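Homocysteine S-methyltransferase (Escherichia coli, PDB 5DMM) catalyses methyl transfer from S-methylmethionine, or less efficiently S-adenosylmethionine, to homocysteine, yielding methionine, with zinc as cofactor. Local coordinates at residues K89-R100 with P152-A162. Sequence-based numbering, arbitrary orientation.
Sequences KALIGKSVELAR and PRVEALLDAGA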
loop_
_atom_site.group_PDB
_atom_site.type_symbol
_atom_site.label_atom_id
_atom_site.label_comp_id
_atom_site.label_asym_id
_atom_site.label_seq_id
_atom_site.Cartn_x
_atom_site.Cartn_y
_atom_site.Cartn_z
ATOM N N LYS A 89 7.027 -15.482 -7.582
ATOM C CA LYS A 89 7.779 -14.927 -6.457
ATOM C C LYS A 89 9.010 -14.155 -6.938
ATOM O O LYS A 89 9.402 -13.163 -6.336
ATOM C CB LYS A 89 8.182 -16.030 -5.459
ATOM C CG LYS A 89 6.982 -16.786 -4.903
ATOM C CD LYS A 89 7.111 -17.249 -3.468
ATOM C CE LYS A 89 8.393 -17.960 -3.173
ATOM N NZ LYS A 89 8.409 -18.360 -1.726
ATOM N N ALA A 90 9.614 -14.599 -8.036
ATOM C CA ALA A 90 10.706 -13.841 -8.641
ATOM C C ALA A 90 10.262 -12.435 -9.041
ATOM O O ALA A 90 10.981 -11.452 -8.817
ATOM C CB ALA A 90 11.265 -14.600 -9.881
ATOM N N LEU A 91 9.075 -12.326 -9.627
ATOM C CA LEU A 91 8.603 -11.029 -10.092
ATOM C C LEU A 91 8.196 -10.166 -8.903
ATOM O O LEU A 91 8.408 -8.952 -8.905
ATOM C CB LEU A 91 7.430 -11.185 -11.054
ATOM C CG LEU A 91 7.810 -11.834 -12.385
ATOM C CD1 LEU A 91 6.618 -11.866 -13.313
ATOM C CD2 LEU A 91 8.937 -11.051 -13.015
ATOM N N ILE A 92 7.619 -10.801 -7.890
ATOM C CA ILE A 92 7.244 -10.071 -6.682
ATOM C C ILE A 92 8.499 -9.495 -6.042
ATOM O O ILE A 92 8.541 -8.305 -5.675
ATOM C CB ILE A 92 6.487 -10.976 -5.699
ATOM C CG1 ILE A 92 5.117 -11.345 -6.283
ATOM C CG2 ILE A 92 6.330 -10.288 -4.342
ATOM C CD1 ILE A 92 4.531 -12.601 -5.688
ATOM N N GLY A 93 9.530 -10.327 -5.932
ATOM C CA GLY A 93 10.795 -9.894 -5.367
ATOM C C GLY A 93 11.427 -8.774 -6.180
ATOM O O GLY A 93 11.993 -7.820 -5.622
ATOM N N LYS A 94 11.322 -8.885 -7.499
ATOM C CA LYS A 94 11.823 -7.860 -8.408
ATOM C C LYS A 94 11.182 -6.491 -8.149
ATOM O O LYS A 94 11.852 -5.466 -8.258
ATOM C CB LYS A 94 11.574 -8.268 -9.853
ATOM C CG LYS A 94 12.093 -7.270 -10.874
ATOM C CD LYS A 94 13.612 -7.244 -10.900
ATOM C CE LYS A 94 14.135 -6.647 -12.202
ATOM N NZ LYS A 94 13.817 -7.506 -13.375
ATOM N N SER A 95 9.899 -6.487 -7.797
ATOM C CA SER A 95 9.189 -5.231 -7.546
ATOM C C SER A 95 9.820 -4.495 -6.365
ATOM O O SER A 95 9.858 -3.259 -6.351
ATOM C CB SER A 95 7.686 -5.472 -7.306
ATOM O OG SER A 95 7.408 -5.948 -5.995
ATOM N N VAL A 96 10.323 -5.258 -5.394
ATOM C CA VAL A 96 11.019 -4.713 -4.229
ATOM C C VAL A 96 12.411 -4.253 -4.617
ATOM O O VAL A 96 12.856 -3.188 -4.216
ATOM C CB VAL A 96 11.147 -5.742 -3.091
ATOM C CG1 VAL A 96 11.804 -5.095 -1.845
ATOM C CG2 VAL A 96 9.781 -6.300 -2.728
ATOM N N GLU A 97 13.094 -5.070 -5.407
ATOM C CA GLU A 97 14.439 -4.750 -5.852
ATOM C C GLU A 97 14.476 -3.410 -6.596
ATOM O O GLU A 97 15.375 -2.604 -6.379
ATOM C CB GLU A 97 14.971 -5.879 -6.745
ATOM C CG GLU A 97 16.389 -5.701 -7.235
ATOM C CD GLU A 97 16.768 -6.767 -8.263
ATOM O OE1 GLU A 97 16.359 -7.941 -8.093
ATOM O OE2 GLU A 97 17.451 -6.428 -9.257
ATOM N N LEU A 98 13.490 -3.172 -7.458
ATOM C CA LEU A 98 13.475 -1.945 -8.260
ATOM C C LEU A 98 13.240 -0.726 -7.383
ATOM O O LEU A 98 13.807 0.337 -7.633
ATOM C CB LEU A 98 12.410 -2.011 -9.351
ATOM C CG LEU A 98 12.667 -3.038 -10.455
ATOM C CD1 LEU A 98 11.413 -3.225 -11.294
ATOM C CD2 LEU A 98 13.833 -2.558 -11.333
ATOM N N ALA A 99 12.420 -0.871 -6.346
ATOM C CA ALA A 99 12.213 0.250 -5.433
ATOM C C ALA A 99 13.474 0.491 -4.602
ATOM O O ALA A 99 13.833 1.639 -4.313
ATOM C CB ALA A 99 10.994 -0.002 -4.512
ATOM N N ARG A 100 14.144 -0.588 -4.205
ATOM C CA ARG A 100 15.372 -0.449 -3.429
ATOM C C ARG A 100 16.466 0.195 -4.289
ATOM O O ARG A 100 17.257 1.000 -3.792
ATOM C CB ARG A 100 15.831 -1.810 -2.892
ATOM C CG ARG A 100 14.864 -2.434 -1.879
ATOM C CD ARG A 100 15.371 -3.790 -1.422
ATOM N NE ARG A 100 16.658 -3.643 -0.755
ATOM C CZ ARG A 100 17.532 -4.624 -0.557
ATOM N NH1 ARG A 100 17.275 -5.854 -0.986
ATOM N NH2 ARG A 100 18.673 -4.366 0.072
ATOM N N PRO A 152 2.661 -16.784 -0.432
ATOM C CA PRO A 152 3.852 -16.637 -1.296
ATOM C C PRO A 152 4.302 -15.190 -1.522
ATOM O O PRO A 152 5.511 -14.928 -1.594
ATOM C CB PRO A 152 3.408 -17.230 -2.636
ATOM C CG PRO A 152 2.172 -17.979 -2.378
ATOM C CD PRO A 152 1.535 -17.404 -1.157
ATOM N N ARG A 153 3.351 -14.267 -1.632
ATOM C CA ARG A 153 3.705 -12.861 -1.849
ATOM C C ARG A 153 4.292 -12.246 -0.576
ATOM O O ARG A 153 5.260 -11.483 -0.640
ATOM C CB ARG A 153 2.497 -12.049 -2.328
ATOM C CG ARG A 153 2.749 -10.536 -2.346
ATOM C CD ARG A 153 1.615 -9.792 -3.037
ATOM N NE ARG A 153 0.327 -10.130 -2.449
ATOM C CZ ARG A 153 -0.837 -9.657 -2.875
ATOM N NH1 ARG A 153 -0.881 -8.806 -3.900
ATOM N NH2 ARG A 153 -1.960 -10.031 -2.271
ATOM N N VAL A 154 3.716 -12.563 0.579
ATOM C CA VAL A 154 4.291 -12.088 1.834
ATOM C C VAL A 154 5.736 -12.561 1.957
ATOM O O VAL A 154 6.626 -11.780 2.266
ATOM C CB VAL A 154 3.474 -12.555 3.066
ATOM C CG1 VAL A 154 4.257 -12.344 4.345
ATOM C CG2 VAL A 154 2.136 -11.806 3.125
ATOM N N GLU A 155 5.976 -13.843 1.681
ATOM C CA GLU A 155 7.323 -14.376 1.794
ATOM C C GLU A 155 8.291 -13.718 0.808
ATOM O O GLU A 155 9.401 -13.337 1.181
ATOM C CB GLU A 155 7.291 -15.898 1.623
ATOM C CG GLU A 155 6.744 -16.559 2.883
ATOM C CD GLU A 155 6.725 -18.090 2.846
ATOM O OE1 GLU A 155 7.179 -18.692 1.850
ATOM O OE2 GLU A 155 6.242 -18.689 3.832
ATOM N N ALA A 156 7.852 -13.536 -0.429
ATOM C CA ALA A 156 8.709 -12.973 -1.465
ATOM C C ALA A 156 9.066 -11.514 -1.170
ATOM O O ALA A 156 10.209 -11.092 -1.382
ATOM C CB ALA A 156 8.033 -13.091 -2.823
ATOM N N LEU A 157 8.096 -10.756 -0.664
ATOM C CA LEU A 157 8.319 -9.342 -0.342
ATOM C C LEU A 157 9.303 -9.193 0.828
ATOM O O LEU A 157 10.187 -8.334 0.807
ATOM C CB LEU A 157 6.989 -8.645 -0.012
ATOM C CG LEU A 157 5.988 -8.432 -1.160
ATOM C CD1 LEU A 157 4.639 -7.943 -0.613
ATOM C CD2 LEU A 157 6.497 -7.417 -2.197
ATOM N N LEU A 158 9.154 -10.037 1.847
ATOM C CA LEU A 158 10.035 -9.970 3.010
ATOM C C LEU A 158 11.442 -10.445 2.636
ATOM O O LEU A 158 12.438 -9.807 3.000
ATOM C CB LEU A 158 9.466 -10.802 4.178
ATOM C CG LEU A 158 8.156 -10.291 4.795
ATOM C CD1 LEU A 158 7.582 -11.265 5.832
ATOM C CD2 LEU A 158 8.346 -8.914 5.418
ATOM N N ASP A 159 11.526 -11.539 1.889
ATOM C CA ASP A 159 12.825 -12.084 1.496
ATOM C C ASP A 159 13.605 -11.138 0.602
ATOM O O ASP A 159 14.836 -11.147 0.616
ATOM C CB ASP A 159 12.667 -13.427 0.777
ATOM C CG ASP A 159 12.306 -14.544 1.717
ATOM O OD1 ASP A 159 12.507 -14.387 2.941
ATOM O OD2 ASP A 159 11.813 -15.586 1.234
ATOM N N ALA A 160 12.885 -10.335 -0.185
ATOM C CA ALA A 160 13.516 -9.362 -1.068
ATOM C C ALA A 160 13.929 -8.095 -0.303
ATOM O O ALA A 160 14.583 -7.216 -0.862
ATOM C CB ALA A 160 12.588 -9.000 -2.218
ATOM N N GLY A 161 13.528 -7.996 0.960
ATOM C CA GLY A 161 13.964 -6.891 1.797
ATOM C C GLY A 161 13.056 -5.674 1.931
ATOM O O GLY A 161 13.543 -4.590 2.215
ATOM N N ALA A 162 11.753 -5.837 1.720
ATOM C CA ALA A 162 10.790 -4.791 2.073
ATOM C C ALA A 162 10.931 -4.406 3.546
ATOM O O ALA A 162 11.114 -5.283 4.392
ATOM C CB ALA A 162 9.363 -5.263 1.791
HETATM O O HOH W 1 10.352 -16.096 -0.898
#
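Ile-92 and Val-96, one turn apart on helix 85-109, straddle the tip of Leu-157: its CD2 lies 3.6 Å from Ile-92 CG2 and 3.5 Å from Val-96 CG2. Ile-92 crosses Leu-157 at about a right angle, CG2 also meeting the methyl of Ala-156 while CD1 reaches over the backbone at Arg-153. With chi1 at -176°, Val-96 turns CG1 away from its own N, onto Ala-160 O and Ala-162 N, while CG2 goes to Leu-157 and CB faces the Ala-160 methyl. Where the backbones come nearest, Gly-93 CA to Ala-160 CA is 5.1 Å, and Ala-160 CB rests on Gly-93 O. Gly-161 then turns the chain with positive phi in a Schellman motif, and Arg-100 NH1 gives Ala-160 O a weak, bent bond of 3.0 Å (132°). At the other end Lys-89 bends at chi2 and chi3, carrying CD over Pro-152 O; NZ shares a water with Asp-159 OD2 and makes a long salt bridge with Glu-155 OE1 (3.8 Å), a looser partner than Tyr-186 OH, hydrogen-bonded to OE2. An alanine in place of Lys-89 would probably strip the CD cover from Pro-152 O and CB and leave Glu-155 OE1 and that water without the ammonium. Two neighbouring outer helices of the TIM barrel, crossing at -37°, thus join through small and branched apolar side chains, with the charged groups at the ends adding long, weak or water-mediated links.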